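Local atomic coordinates of thioredoxin-like fold domain-containing protein (Enterococcus faecalis, PDB entry 1Z6M), a protein that is of unknown function but has a thioredoxin-like fold with a CxxC pair at a helix start, consistent with a role in thiol-disulfide exchange. Residues 31-45 with 150-164. Residues are numbered along the deposited sequence; the frame is centred on the assembly and turned at random. Where two conformers were deposited one is given.
Sequences MIEFINVRCPYCRKW and VPTIIIGEYIFDESV
M31 meets I155 and I153 where the central strand 29-35 of a thioredoxin fold runs antiparallel to its neighbour 152-155, its CE lying 3.8 Å from I155 CD1. The contact illustrates how such a fold sets a cis-proline, here P151, beside its CxxC pair. I32 and I154 exchange two backbone hydrogen bonds, and F34 and T152 form the next such pair. Between them E33 packs its CB and CG against I153; W45 NE1 donates to E33 OE1 at 2.9 Å, from above the carboxylate plane, while OE2 is in a salt bridge with R64. Past the strand comes the CxxC sequence C39-P40-Y41-C42. C39 caps the helix, SG taking the C42 N-H at 3.3 Å, and also touches V150 CG2. Y41 lays CB against P151 CD, and the edge of its ring meets E162 OE2, ring and carboxylate planes 76° apart. C42 SG rests 3.6 Å from V150 CB and 3.7 Å from P151 CB, and accepts a long bond from N36 N. At W45, V164 CG1 approaches the rim, and I153 CD1 sits over the five-membered ring, 3.6 Å from the centroid and 19° off the normal, a CH-pi contact.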
# COMPACT_ATOMS: atom_id res chain seq x y z
N MSE A 31 -4.71 10.05 2.88
CA MSE A 31 -4.09 8.94 3.60
C MSE A 31 -3.07 8.29 2.68
O MSE A 31 -3.45 7.69 1.68
CB MSE A 31 -5.16 7.93 4.03
CG MSE A 31 -4.62 6.73 4.80
SE MSE A 31 -5.96 5.60 5.42
CE MSE A 31 -6.93 6.78 6.43
N ILE A 32 -1.79 8.42 3.02
CA ILE A 32 -0.71 7.87 2.20
C ILE A 32 -0.25 6.55 2.79
O ILE A 32 0.06 6.47 3.98
CB ILE A 32 0.45 8.89 2.11
CG1 ILE A 32 0.02 10.11 1.26
CG2 ILE A 32 1.71 8.25 1.53
CD1 ILE A 32 0.86 11.35 1.48
N GLU A 33 -0.21 5.50 1.97
CA GLU A 33 0.09 4.16 2.46
C GLU A 33 1.21 3.54 1.66
O GLU A 33 1.02 3.17 0.49
CB GLU A 33 -1.16 3.26 2.35
CG GLU A 33 -2.38 3.89 2.98
CD GLU A 33 -3.67 3.12 2.82
OE1 GLU A 33 -3.68 1.86 2.85
OE2 GLU A 33 -4.70 3.80 2.70
N PHE A 34 2.38 3.40 2.28
CA PHE A 34 3.49 2.67 1.68
C PHE A 34 3.37 1.22 2.12
O PHE A 34 3.45 0.91 3.31
CB PHE A 34 4.84 3.24 2.14
CG PHE A 34 5.19 4.57 1.54
CD1 PHE A 34 4.71 5.75 2.09
CD2 PHE A 34 6.00 4.64 0.40
CE1 PHE A 34 5.05 6.99 1.54
CE2 PHE A 34 6.32 5.86 -0.16
CZ PHE A 34 5.85 7.03 0.40
N ILE A 35 3.16 0.33 1.16
CA ILE A 35 2.93 -1.07 1.46
C ILE A 35 3.65 -1.96 0.45
O ILE A 35 4.01 -1.54 -0.65
CB ILE A 35 1.42 -1.45 1.49
CG1 ILE A 35 0.78 -1.24 0.13
CG2 ILE A 35 0.65 -0.72 2.62
CD1 ILE A 35 -0.59 -1.91 0.02
N ASN A 36 3.86 -3.21 0.85
CA ASN A 36 4.27 -4.24 -0.08
C ASN A 36 3.30 -5.40 0.11
O ASN A 36 3.04 -5.81 1.24
CB ASN A 36 5.73 -4.66 0.18
CG ASN A 36 6.21 -5.75 -0.77
OD1 ASN A 36 5.70 -6.86 -0.75
ND2 ASN A 36 7.20 -5.42 -1.61
N VAL A 37 2.72 -5.89 -0.98
CA VAL A 37 1.61 -6.83 -0.87
C VAL A 37 1.99 -8.21 -0.38
O VAL A 37 1.11 -9.01 -0.06
CB VAL A 37 0.74 -6.96 -2.15
CG1 VAL A 37 0.07 -5.65 -2.48
CG2 VAL A 37 1.55 -7.54 -3.33
N ARG A 38 3.29 -8.51 -0.29
CA ARG A 38 3.70 -9.78 0.33
C ARG A 38 3.88 -9.66 1.84
O ARG A 38 4.00 -10.66 2.55
CB ARG A 38 4.99 -10.34 -0.29
CG ARG A 38 5.15 -11.86 -0.09
CD ARG A 38 6.13 -12.20 1.02
NE ARG A 38 6.11 -13.64 1.32
CZ ARG A 38 5.26 -14.21 2.17
NH1 ARG A 38 4.34 -13.49 2.79
NH2 ARG A 38 5.32 -15.52 2.39
N CYS A 39 3.89 -8.44 2.34
CA CYS A 39 4.20 -8.23 3.74
C CYS A 39 3.02 -8.62 4.64
O CYS A 39 1.92 -8.12 4.44
CB CYS A 39 4.60 -6.76 3.94
SG CYS A 39 4.75 -6.30 5.67
N PRO A 40 3.24 -9.46 5.66
CA PRO A 40 2.13 -9.83 6.54
C PRO A 40 1.70 -8.69 7.49
O PRO A 40 0.56 -8.67 7.99
CB PRO A 40 2.67 -11.04 7.30
CG PRO A 40 4.15 -10.79 7.36
CD PRO A 40 4.49 -10.18 6.01
N TYR A 41 2.60 -7.74 7.71
CA TYR A 41 2.25 -6.58 8.53
C TYR A 41 1.34 -5.67 7.71
O TYR A 41 0.37 -5.12 8.23
CB TYR A 41 3.50 -5.84 9.01
CG TYR A 41 4.46 -6.67 9.83
CD1 TYR A 41 5.30 -7.60 9.23
CD2 TYR A 41 4.53 -6.51 11.22
CE1 TYR A 41 6.20 -8.35 9.98
CE2 TYR A 41 5.42 -7.26 11.98
CZ TYR A 41 6.25 -8.18 11.35
OH TYR A 41 7.15 -8.93 12.07
N CYS A 42 1.64 -5.53 6.42
CA CYS A 42 0.76 -4.82 5.49
C CYS A 42 -0.58 -5.53 5.36
O CYS A 42 -1.62 -4.88 5.31
CB CYS A 42 1.40 -4.66 4.12
SG CYS A 42 2.83 -3.58 4.14
N ARG A 43 -0.56 -6.87 5.34
CA ARG A 43 -1.81 -7.65 5.33
C ARG A 43 -2.68 -7.31 6.55
O ARG A 43 -3.89 -7.11 6.42
CB ARG A 43 -1.54 -9.16 5.25
CG ARG A 43 -2.80 -10.02 5.25
CD ARG A 43 -2.48 -11.52 5.16
NE ARG A 43 -1.70 -11.97 6.31
CZ ARG A 43 -1.12 -13.16 6.43
NH1 ARG A 43 -1.25 -14.08 5.49
NH2 ARG A 43 -0.41 -13.41 7.52
N LYS A 44 -2.06 -7.25 7.73
CA LYS A 44 -2.75 -6.91 8.97
C LYS A 44 -3.34 -5.51 8.88
O LYS A 44 -4.51 -5.29 9.23
CB LYS A 44 -1.79 -7.02 10.16
CG LYS A 44 -2.39 -6.66 11.52
CD LYS A 44 -3.37 -7.72 12.01
CE LYS A 44 -4.11 -7.29 13.27
NZ LYS A 44 -3.23 -7.10 14.45
N TRP A 45 -2.54 -4.54 8.43
CA TRP A 45 -3.03 -3.18 8.22
C TRP A 45 -4.27 -3.18 7.32
O TRP A 45 -5.30 -2.57 7.65
CB TRP A 45 -1.93 -2.28 7.63
CG TRP A 45 -2.47 -1.06 6.90
CD1 TRP A 45 -2.40 -0.84 5.55
CD2 TRP A 45 -3.21 0.04 7.46
NE1 TRP A 45 -3.02 0.35 5.24
CE2 TRP A 45 -3.53 0.90 6.39
CE3 TRP A 45 -3.61 0.38 8.75
CZ2 TRP A 45 -4.24 2.10 6.58
CZ3 TRP A 45 -4.31 1.58 8.93
CH2 TRP A 45 -4.61 2.41 7.85
N VAL A 150 7.71 -1.12 5.73
CA VAL A 150 6.29 -1.17 5.44
C VAL A 150 5.57 -1.95 6.54
O VAL A 150 6.18 -2.78 7.22
CB VAL A 150 6.00 -1.80 4.04
CG1 VAL A 150 6.55 -0.90 2.92
CG2 VAL A 150 6.56 -3.22 3.95
N PRO A 151 4.28 -1.67 6.76
CA PRO A 151 3.55 -0.55 6.20
C PRO A 151 3.93 0.75 6.91
O PRO A 151 4.16 0.76 8.12
CB PRO A 151 2.08 -0.90 6.51
CG PRO A 151 2.17 -1.69 7.77
CD PRO A 151 3.44 -2.46 7.68
N THR A 152 4.04 1.84 6.15
CA THR A 152 4.13 3.18 6.73
C THR A 152 2.94 3.96 6.23
O THR A 152 2.77 4.14 5.02
CB THR A 152 5.45 3.88 6.34
OG1 THR A 152 6.54 3.15 6.89
CG2 THR A 152 5.51 5.28 6.90
N ILE A 153 2.08 4.37 7.17
CA ILE A 153 0.86 5.10 6.84
C ILE A 153 1.02 6.51 7.36
O ILE A 153 1.47 6.70 8.50
CB ILE A 153 -0.42 4.45 7.45
CG1 ILE A 153 -0.41 2.91 7.33
CG2 ILE A 153 -1.70 5.09 6.85
CD1 ILE A 153 -0.35 2.35 5.93
N ILE A 154 0.64 7.49 6.55
CA ILE A 154 0.85 8.88 6.90
C ILE A 154 -0.42 9.67 6.62
O ILE A 154 -0.98 9.60 5.52
CB ILE A 154 2.05 9.50 6.13
CG1 ILE A 154 3.35 8.77 6.47
CG2 ILE A 154 2.19 10.99 6.43
CD1 ILE A 154 4.52 9.16 5.61
N ILE A 155 -0.88 10.41 7.63
CA ILE A 155 -1.95 11.38 7.46
C ILE A 155 -1.38 12.67 8.00
O ILE A 155 -1.22 12.82 9.23
CB ILE A 155 -3.23 11.01 8.23
CG1 ILE A 155 -3.76 9.64 7.78
CG2 ILE A 155 -4.29 12.11 8.06
CD1 ILE A 155 -4.89 9.07 8.63
N GLY A 156 -1.04 13.60 7.11
CA GLY A 156 -0.42 14.85 7.54
C GLY A 156 0.88 14.58 8.28
O GLY A 156 1.78 13.93 7.73
N GLU A 157 0.98 15.06 9.51
CA GLU A 157 2.19 14.82 10.33
C GLU A 157 2.16 13.48 11.06
O GLU A 157 3.15 13.10 11.62
CB GLU A 157 2.43 15.96 11.32
CG GLU A 157 3.08 17.21 10.72
CD GLU A 157 4.60 17.08 10.43
OE1 GLU A 157 5.25 18.13 10.28
OE2 GLU A 157 5.13 15.96 10.34
N TYR A 158 1.02 12.80 11.04
CA TYR A 158 0.83 11.55 11.79
C TYR A 158 1.35 10.36 11.00
O TYR A 158 0.94 10.13 9.86
CB TYR A 158 -0.64 11.39 12.15
CG TYR A 158 -1.13 12.53 13.00
CD1 TYR A 158 -1.87 13.56 12.45
CD2 TYR A 158 -0.80 12.60 14.35
CE1 TYR A 158 -2.31 14.64 13.23
CE2 TYR A 158 -1.22 13.66 15.14
CZ TYR A 158 -1.98 14.68 14.57
OH TYR A 158 -2.41 15.75 15.33
N ILE A 159 2.28 9.61 11.61
CA ILE A 159 2.95 8.50 10.96
C ILE A 159 2.71 7.27 11.82
O ILE A 159 3.00 7.27 13.02
CB ILE A 159 4.47 8.76 10.88
CG1 ILE A 159 4.78 10.06 10.13
CG2 ILE A 159 5.19 7.59 10.23
CD1 ILE A 159 6.17 10.63 10.42
N PHE A 160 2.14 6.22 11.24
CA PHE A 160 1.77 5.05 12.02
C PHE A 160 1.89 3.80 11.16
O PHE A 160 2.27 3.88 10.00
CB PHE A 160 0.38 5.21 12.66
CG PHE A 160 -0.70 5.57 11.68
CD1 PHE A 160 -1.50 4.57 11.12
CD2 PHE A 160 -0.94 6.90 11.32
CE1 PHE A 160 -2.52 4.89 10.23
CE2 PHE A 160 -1.94 7.22 10.43
CZ PHE A 160 -2.74 6.22 9.89
N ASP A 161 1.57 2.64 11.73
CA ASP A 161 1.69 1.38 11.00
C ASP A 161 0.59 0.43 11.45
O ASP A 161 -0.43 0.87 11.99
CB ASP A 161 3.09 0.77 11.22
CG ASP A 161 3.38 0.45 12.68
OD1 ASP A 161 2.44 0.40 13.48
OD2 ASP A 161 4.56 0.22 13.01
N GLU A 162 0.78 -0.86 11.22
CA GLU A 162 -0.24 -1.87 11.52
C GLU A 162 -0.61 -1.94 13.00
O GLU A 162 -1.65 -2.50 13.34
CB GLU A 162 0.20 -3.25 11.03
CG GLU A 162 1.28 -3.96 11.88
CD GLU A 162 2.67 -3.32 11.85
OE1 GLU A 162 2.98 -2.52 10.93
OE2 GLU A 162 3.46 -3.64 12.77
N SER A 163 0.23 -1.40 13.88
CA SER A 163 -0.08 -1.41 15.31
C SER A 163 -1.20 -0.45 15.68
O SER A 163 -1.75 -0.55 16.77
CB SER A 163 1.16 -1.13 16.16
OG SER A 163 1.59 0.21 16.02
N VAL A 164 -1.55 0.47 14.78
CA VAL A 164 -2.62 1.44 15.04
C VAL A 164 -3.91 0.71 15.43
O VAL A 164 -4.23 -0.33 14.87
CB VAL A 164 -2.84 2.35 13.81
CG1 VAL A 164 -3.55 1.61 12.67
CG2 VAL A 164 -3.59 3.62 14.21